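Local atomic coordinates of Endonuclease/exonuclease/phosphatase (Beutenbergia cavernae DSM 12333, PDB entry 4RUW), a protein that belongs to the endonuclease/exonuclease/phosphatase family, pairing a DNase I-like domain that carries a zinc ion with an Ig-like domain. Residues Glu116-Ala119 against Ala120-Tyr123; Gln255-Ile258 against Ala259-His262; Val311-Val314 against Asp315-Ala318. All coordinates share one frame; numbering follows the deposited sequence.

Interaction 1 of 3, residues Glu116-Ala119 against Ala120-Tyr123; sequences ELLA and ADGY
Two backbone amides converge on Leu118 O, those of Asp121 (N to O 3.0 Å) and Tyr123 (N to O 3.2 Å), and they approach from opposite faces of the carbonyl plane. The bond from Asp121 is the more bent, 135° at its hydrogen against 153° for Tyr123. One step along the chain, Gly122 N donates to Ala119 O at 2.9 Å. Together the bonds from Tyr123 and Gly122 form a Schellman motif that ends helix 110-118, with Gly122 as the C-prime residue; its positive phi of 100° would press any CB against the preceding carbonyl. Leu118 CB rests against Tyr123 CB at 3.9 Å, the apolar contact across the turn, while Leu118 O lies at the edge of the tyrosine ring, in its plane. Both side chains continue onto Met152 of strand 146-153, and Tyr123 OH bonds to Pro89 O. Asp121 turns its CG beside its own backbone N, and OD2 comes within 3.7 Å of Leu118 CD2. Asp121 OD2 and Leu117 O, both acceptors, lie 3.4 Å apart without bonding; Arg85 reaches the first through NE, in a salt bridge, and the second through NH2, and this shared cation would probably offset their repulsion.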
loop_
_atom_site.group_PDB
_atom_site.type_symbol
_atom_site.label_atom_id
_atom_site.label_comp_id
_atom_site.label_asym_id
_atom_site.label_seq_id
_atom_site.Cartn_x
_atom_site.Cartn_y
_atom_site.Cartn_z
ATOM N N GLU A 116 -4.517 -21.734 14.055
ATOM C CA GLU A 116 -5.431 -22.810 14.412
ATOM C C GLU A 116 -6.800 -22.602 13.759
ATOM O O GLU A 116 -7.386 -23.532 13.208
ATOM C CB GLU A 116 -5.573 -22.884 15.931
ATOM C CG GLU A 116 -6.553 -23.926 16.408
ATOM C CD GLU A 116 -6.623 -23.987 17.913
ATOM O OE1 GLU A 116 -6.817 -22.927 18.555
ATOM O OE2 GLU A 116 -6.463 -25.099 18.452
ATOM N N LEU A 117 -7.293 -21.373 13.812
ATOM C CA LEU A 117 -8.606 -21.049 13.271
ATOM C C LEU A 117 -8.701 -21.161 11.751
ATOM O O LEU A 117 -9.788 -21.377 11.216
ATOM C CB LEU A 117 -9.018 -19.641 13.704
ATOM C CG LEU A 117 -9.396 -19.497 15.177
ATOM C CD1 LEU A 117 -9.256 -18.051 15.603
ATOM C CD2 LEU A 117 -10.814 -20.003 15.411
ATOM N N LEU A 118 -7.575 -21.004 11.057
ATOM C CA LEU A 118 -7.579 -20.907 9.597
ATOM C C LEU A 118 -6.904 -22.089 8.903
ATOM O O LEU A 118 -6.873 -22.149 7.674
ATOM C CB LEU A 118 -6.952 -19.579 9.150
ATOM C CG LEU A 118 -7.825 -18.351 9.434
ATOM C CD1 LEU A 118 -7.029 -17.063 9.346
ATOM C CD2 LEU A 118 -9.032 -18.315 8.494
ATOM N N ALA A 119 -6.383 -23.039 9.678
ATOM C CA ALA A 119 -5.697 -24.195 9.104
ATOM C C ALA A 119 -6.591 -24.961 8.135
ATOM O O ALA A 119 -6.173 -25.305 7.025
ATOM C CB ALA A 119 -5.190 -25.115 10.198
ATOM N N ALA A 120 -7.831 -25.217 8.540
ATOM C CA ALA A 120 -8.733 -26.011 7.712
ATOM C C ALA A 120 -9.148 -25.259 6.450
ATOM O O ALA A 120 -9.660 -25.849 5.499
ATOM C CB ALA A 120 -9.954 -26.440 8.517
ATOM N N ASP A 121 -8.926 -23.952 6.448
ATOM C CA ASP A 121 -9.220 -23.120 5.290
ATOM C C ASP A 121 -8.016 -22.997 4.372
ATOM O O ASP A 121 -8.070 -22.296 3.361
ATOM C CB ASP A 121 -9.675 -21.745 5.758
ATOM C CG ASP A 121 -10.856 -21.835 6.688
ATOM O OD1 ASP A 121 -11.931 -22.222 6.195
ATOM O OD2 ASP A 121 -10.711 -21.549 7.899
ATOM N N GLY A 122 -6.929 -23.669 4.737
ATOM C CA GLY A 122 -5.753 -23.748 3.893
ATOM C C GLY A 122 -4.616 -22.808 4.248
ATOM O O GLY A 122 -3.563 -22.860 3.614
ATOM N N TYR A 123 -4.807 -21.950 5.251
ATOM C CA TYR A 123 -3.772 -20.982 5.615
ATOM C C TYR A 123 -2.752 -21.609 6.541
ATOM O O TYR A 123 -2.678 -21.281 7.721
ATOM C CB TYR A 123 -4.393 -19.718 6.224
ATOM C CG TYR A 123 -5.288 -19.018 5.236
ATOM C CD1 TYR A 123 -4.778 -18.074 4.346
ATOM C CD2 TYR A 123 -6.637 -19.347 5.149
ATOM C CE1 TYR A 123 -5.598 -17.467 3.407
ATOM C CE2 TYR A 123 -7.460 -18.746 4.226
ATOM C CZ TYR A 123 -6.937 -17.813 3.354
ATOM O OH TYR A 123 -7.768 -17.227 2.434
HETATM O O HOH W 1 -8.983 -24.688 11.183
#

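Interaction 2 of 3, residues Gln255-Ile258 against Ala259-His262; sequences QSWI and AEDH
Backbone hydrogen bonds run from Ala259-Asp261 back to Gln255-Ile258. Ala259 N donates to Gln255 O at 3.0 Å and Glu260 N to Ser256 O at 2.9 Å, both nearly straight, with 167° at the hydrogen for the first. Asp261 N divides itself between Trp257 O and Ile258 O, and both of these bonds are weak. The change from straight to split bonding marks the C-terminal end of helix 251-260, where Asp261 is the first residue to leave helical backbone angles. His262 N then reaches back to Ala259 O, an oxygen that also accepts from Thr339 and Gln352 and so joins the helix end to the strands 334-342 and 349-356 of the Ig-like domain.

Water links the side chains. Glu260 is extended beyond CG, and its carboxylate lies back along the helix: one water donates to both Ser256 OG, at 2.7 Å, and Glu260 OE2, at 3.0 Å. Ser256 OG is bonded as well to Leu253 O, one turn earlier. A second water sits 2.9 Å from Trp257 O, near Glu260 OE1.

Close contacts of carbon and ring atoms follow. With chi1 at -67°, Glu260 CG stands beside its own backbone N and makes a tight approach to Ser256 O, at 3.0 Å. Its OE1 approaches Trp257 CD1 obliquely at 4.2 Å, the carboxylate and indole planes being 43° apart. Ile258 packs on Leu221 of helix 207-222 and on Phe299 of strand 296-300. Trp257 makes a cation-pi contact with Arg218 of the same helix 207-222. At the far end, Glu260 O lies over the centre of one face of the His262 ring, 3.7 Å above its plane.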
loop_
_atom_site.group_PDB
_atom_site.type_symbol
_atom_site.label_atom_id
_atom_site.label_comp_id
_atom_site.label_asym_id
_atom_site.label_seq_id
_atom_site.Cartn_x
_atom_site.Cartn_y
_atom_site.Cartn_z
ATOM N N GLN A 255 4.701 9.732 -1.296
ATOM C CA GLN A 255 4.043 9.051 -2.406
ATOM C C GLN A 255 4.851 9.162 -3.702
ATOM O O GLN A 255 4.865 8.228 -4.505
ATOM C CB GLN A 255 2.608 9.551 -2.587
ATOM C CG GLN A 255 1.720 9.278 -1.378
ATOM C CD GLN A 255 1.204 7.848 -1.307
ATOM O OE1 GLN A 255 1.194 7.122 -2.304
ATOM N NE2 GLN A 255 0.735 7.449 -0.124
ATOM N N SER A 256 5.539 10.283 -3.907
ATOM C CA SER A 256 6.381 10.418 -5.088
ATOM C C SER A 256 7.512 9.389 -5.056
ATOM O O SER A 256 7.859 8.831 -6.087
ATOM C CB SER A 256 6.925 11.846 -5.244
ATOM O OG SER A 256 8.003 12.137 -4.364
ATOM N N TRP A 257 8.064 9.117 -3.878
ATOM C CA TRP A 257 9.125 8.116 -3.759
ATOM C C TRP A 257 8.613 6.730 -4.121
ATOM O O TRP A 257 9.294 5.948 -4.782
ATOM C CB TRP A 257 9.663 8.050 -2.336
ATOM C CG TRP A 257 10.340 9.271 -1.830
ATOM C CD1 TRP A 257 10.749 10.357 -2.545
ATOM C CD2 TRP A 257 10.679 9.533 -0.467
ATOM N NE1 TRP A 257 11.337 11.279 -1.703
ATOM C CE2 TRP A 257 11.305 10.793 -0.424
ATOM C CE3 TRP A 257 10.531 8.812 0.722
ATOM C CZ2 TRP A 257 11.773 11.350 0.765
ATOM C CZ3 TRP A 257 11.000 9.367 1.900
ATOM C CH2 TRP A 257 11.607 10.624 1.914
ATOM N N ILE A 258 7.412 6.406 -3.664
ATOM C CA ILE A 258 6.840 5.094 -3.941
ATOM C C ILE A 258 6.614 4.933 -5.449
ATOM O O ILE A 258 6.959 3.905 -6.044
ATOM C CB ILE A 258 5.520 4.874 -3.166
ATOM C CG1 ILE A 258 5.758 4.963 -1.653
ATOM C CG2 ILE A 258 4.919 3.538 -3.522
ATOM C CD1 ILE A 258 4.474 5.032 -0.825
ATOM N N ALA A 259 6.048 5.963 -6.071
ATOM C CA ALA A 259 5.790 5.917 -7.502
ATOM C C ALA A 259 7.095 5.810 -8.296
ATOM O O ALA A 259 7.167 5.063 -9.271
ATOM C CB ALA A 259 4.991 7.136 -7.931
ATOM N N GLU A 260 8.216 6.599 -7.877
ATOM C CA GLU A 260 9.535 6.561 -8.529
ATOM C C GLU A 260 10.117 5.168 -8.523
ATOM O O GLU A 260 10.885 4.797 -9.407
ATOM C CB GLU A 260 10.550 7.448 -7.791
ATOM C CG GLU A 260 10.332 8.943 -7.809
ATOM C CD GLU A 260 11.380 9.671 -6.974
ATOM O OE1 GLU A 260 12.142 9.007 -6.245
ATOM O OE2 GLU A 260 11.463 10.911 -7.062
ATOM N N ASP A 261 9.705 4.372 -7.482
ATOM C CA ASP A 261 10.215 3.016 -7.344
ATOM C C ASP A 261 9.380 1.959 -8.060
ATOM O O ASP A 261 9.532 0.759 -7.809
ATOM C CB ASP A 261 10.399 2.673 -5.875
ATOM C CG ASP A 261 11.739 3.136 -5.351
ATOM O OD1 ASP A 261 12.462 3.833 -6.098
ATOM O OD2 ASP A 261 12.075 2.801 -4.200
ATOM N N HIS A 262 8.505 2.420 -8.953
ATOM C CA HIS A 262 7.753 1.560 -9.870
ATOM C C HIS A 262 6.648 0.794 -9.171
ATOM O O HIS A 262 6.227 -0.250 -9.649
ATOM C CB HIS A 262 8.659 0.574 -10.621
ATOM C CG HIS A 262 9.902 1.197 -11.160
ATOM N ND1 HIS A 262 9.893 2.061 -12.236
ATOM C CD2 HIS A 262 11.192 1.105 -10.766
ATOM C CE1 HIS A 262 11.125 2.459 -12.488
ATOM N NE2 HIS A 262 11.937 1.895 -11.609
HETATM O O HOH W 2 10.446 13.024 -5.232
HETATM O O HOH W 3 12.131 6.289 -4.423
#

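Interaction 3 of 3, residues Val311-Val314 against Asp315-Ala318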
loop_
_atom_site.group_PDB
_atom_site.type_symbol
_atom_site.label_atom_id
_atom_site.label_comp_id
_atom_site.label_asym_id
_atom_site.label_seq_id
_atom_site.Cartn_x
_atom_site.Cartn_y
_atom_site.Cartn_z
ATOM N N VAL A 311 -13.007 -2.827 0.136
ATOM C CA VAL A 311 -12.788 -2.903 1.566
ATOM C C VAL A 311 -13.720 -3.974 2.121
ATOM O O VAL A 311 -14.827 -4.185 1.620
ATOM C CB VAL A 311 -12.985 -1.547 2.297
ATOM C CG1 VAL A 311 -11.849 -0.584 1.940
ATOM C CG2 VAL A 311 -14.356 -0.946 2.009
ATOM N N SER A 312 -13.265 -4.686 3.139
ATOM C CA SER A 312 -14.077 -5.763 3.675
ATOM C C SER A 312 -15.161 -5.228 4.588
ATOM O O SER A 312 -14.876 -4.551 5.582
ATOM C CB SER A 312 -13.225 -6.769 4.430
ATOM O OG SER A 312 -14.019 -7.873 4.812
ATOM N N LEU A 313 -16.408 -5.545 4.246
ATOM C CA LEU A 313 -17.559 -5.154 5.048
ATOM C C LEU A 313 -18.329 -6.389 5.536
ATOM O O LEU A 313 -19.484 -6.290 5.949
ATOM C CB LEU A 313 -18.473 -4.206 4.267
ATOM C CG LEU A 313 -17.809 -2.911 3.782
ATOM C CD1 LEU A 313 -18.777 -2.103 2.931
ATOM C CD2 LEU A 313 -17.319 -2.071 4.945
ATOM N N VAL A 314 -17.672 -7.545 5.505
ATOM C CA VAL A 314 -18.239 -8.776 6.064
ATOM C C VAL A 314 -18.612 -8.586 7.545
ATOM O O VAL A 314 -19.687 -8.997 7.992
ATOM C CB VAL A 314 -17.242 -9.962 5.897
ATOM C CG1 VAL A 314 -17.780 -11.225 6.540
ATOM C CG2 VAL A 314 -16.946 -10.202 4.424
ATOM N N ASP A 315 -17.720 -7.955 8.297
ATOM C CA ASP A 315 -17.932 -7.702 9.719
ATOM C C ASP A 315 -17.112 -6.466 10.033
ATOM O O ASP A 315 -16.027 -6.547 10.618
ATOM C CB ASP A 315 -17.431 -8.890 10.541
ATOM C CG ASP A 315 -17.932 -8.883 11.975
ATOM O OD1 ASP A 315 -18.646 -7.945 12.387
ATOM O OD2 ASP A 315 -17.607 -9.851 12.688
ATOM N N ARG A 316 -17.611 -5.314 9.595
ATOM C CA ARG A 316 -16.802 -4.104 9.592
ATOM C C ARG A 316 -16.325 -3.679 10.982
ATOM O O ARG A 316 -15.266 -3.070 11.109
ATOM C CB ARG A 316 -17.529 -2.954 8.889
ATOM C CG ARG A 316 -18.646 -2.327 9.698
ATOM C CD ARG A 316 -19.500 -1.402 8.838
ATOM N NE ARG A 316 -20.240 -2.166 7.837
ATOM C CZ ARG A 316 -20.894 -1.628 6.813
ATOM N NH1 ARG A 316 -20.888 -0.313 6.637
ATOM N NH2 ARG A 316 -21.544 -2.404 5.959
ATOM N N PHE A 317 -17.086 -4.014 12.022
ATOM C CA PHE A 317 -16.721 -3.588 13.370
ATOM C C PHE A 317 -15.802 -4.560 14.099
ATOM O O PHE A 317 -15.562 -4.408 15.290
ATOM C CB PHE A 317 -17.961 -3.226 14.193
ATOM C CG PHE A 317 -18.720 -2.065 13.618
ATOM C CD1 PHE A 317 -18.113 -0.821 13.522
ATOM C CD2 PHE A 317 -20.015 -2.210 13.153
ATOM C CE1 PHE A 317 -18.783 0.254 12.980
ATOM C CE2 PHE A 317 -20.691 -1.131 12.610
ATOM C CZ PHE A 317 -20.069 0.098 12.520
ATOM N N ALA A 318 -15.260 -5.533 13.371
ATOM C CA ALA A 318 -14.327 -6.487 13.961
ATOM C C ALA A 318 -12.983 -5.847 14.335
ATOM O O ALA A 318 -12.266 -6.365 15.198
ATOM C CB ALA A 318 -14.106 -7.657 13.028
HETATM O O HOH W 4 -15.077 -7.297 7.387
HETATM O O HOH W 5 -20.201 -5.050 8.264
#
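The loop that leaves strand 304-311, an outermost strand of its sheet, bends at Val314-Asp315, and Leu313 meets Arg316 across the bend. Leu313 CD2 lies over the centre of one face of the guanidinium, 4.0 Å above its plane, while Leu313 CB comes to 3.9 Å from Arg316 NH2. The arginine folds over the leucine because its CG sits between the backbone N and the carbonyl carbon (chi1 75°) and its chain bends again at chi3 (67°). A water bridges the bend: it donates to Leu313 O at 2.7 Å and accepts from both Arg316 N and Arg316 NE, lying at the edge of the guanidinium and in its plane. Backbone and side chain of Arg316 are thereby tied to one carbonyl oxygen.

The loop connects two antiparallel neighbours of the DNase I-like domain, strands 304-311 and 324-330. Within it, segments 311-314 and 315-318 are joined by water, with no direct hydrogen bond between them. A second water donates to Ser312 OG at 2.8 Å and accepts from Asp315 N at 2.9 Å, bridging the side chain on one limb and the amide on the other.

Ser312 and Asp315 both reach helix 77-87. Ser312 OG bonds to Glu87, and Asp315 OD2 forms a salt bridge with Arg79, while the aspartate also packs on Val83. Beyond the bend, Ala318 N bonds to Asp315 O at 3.0 Å, and Arg316 CG lies over one face of the Phe317 ring, 3.6 Å above its plane.

Overall arrangement
From the N terminus, interaction 1 comes first, where helix 110-118 turns toward strand 125-133, an outermost strand of one sheet. Interaction 2 follows at the end of helix 251-260, between helix 207-222 and the Ig-like domain; interaction 3 lies in the loop joining strands 304-311 and 324-330. Each is local: a helix end with its cap, the last turn of a helix, and a water-bridged bend. The three run in series, neither nesting nor crossing. Interactions 1 and 3 have centres about 20 Å apart and do not touch, yet both lean on helix 77-87, the first through Arg85 and the third through Arg79 and Glu87. Interaction 2 lies on the opposite side of the chain's centre from both.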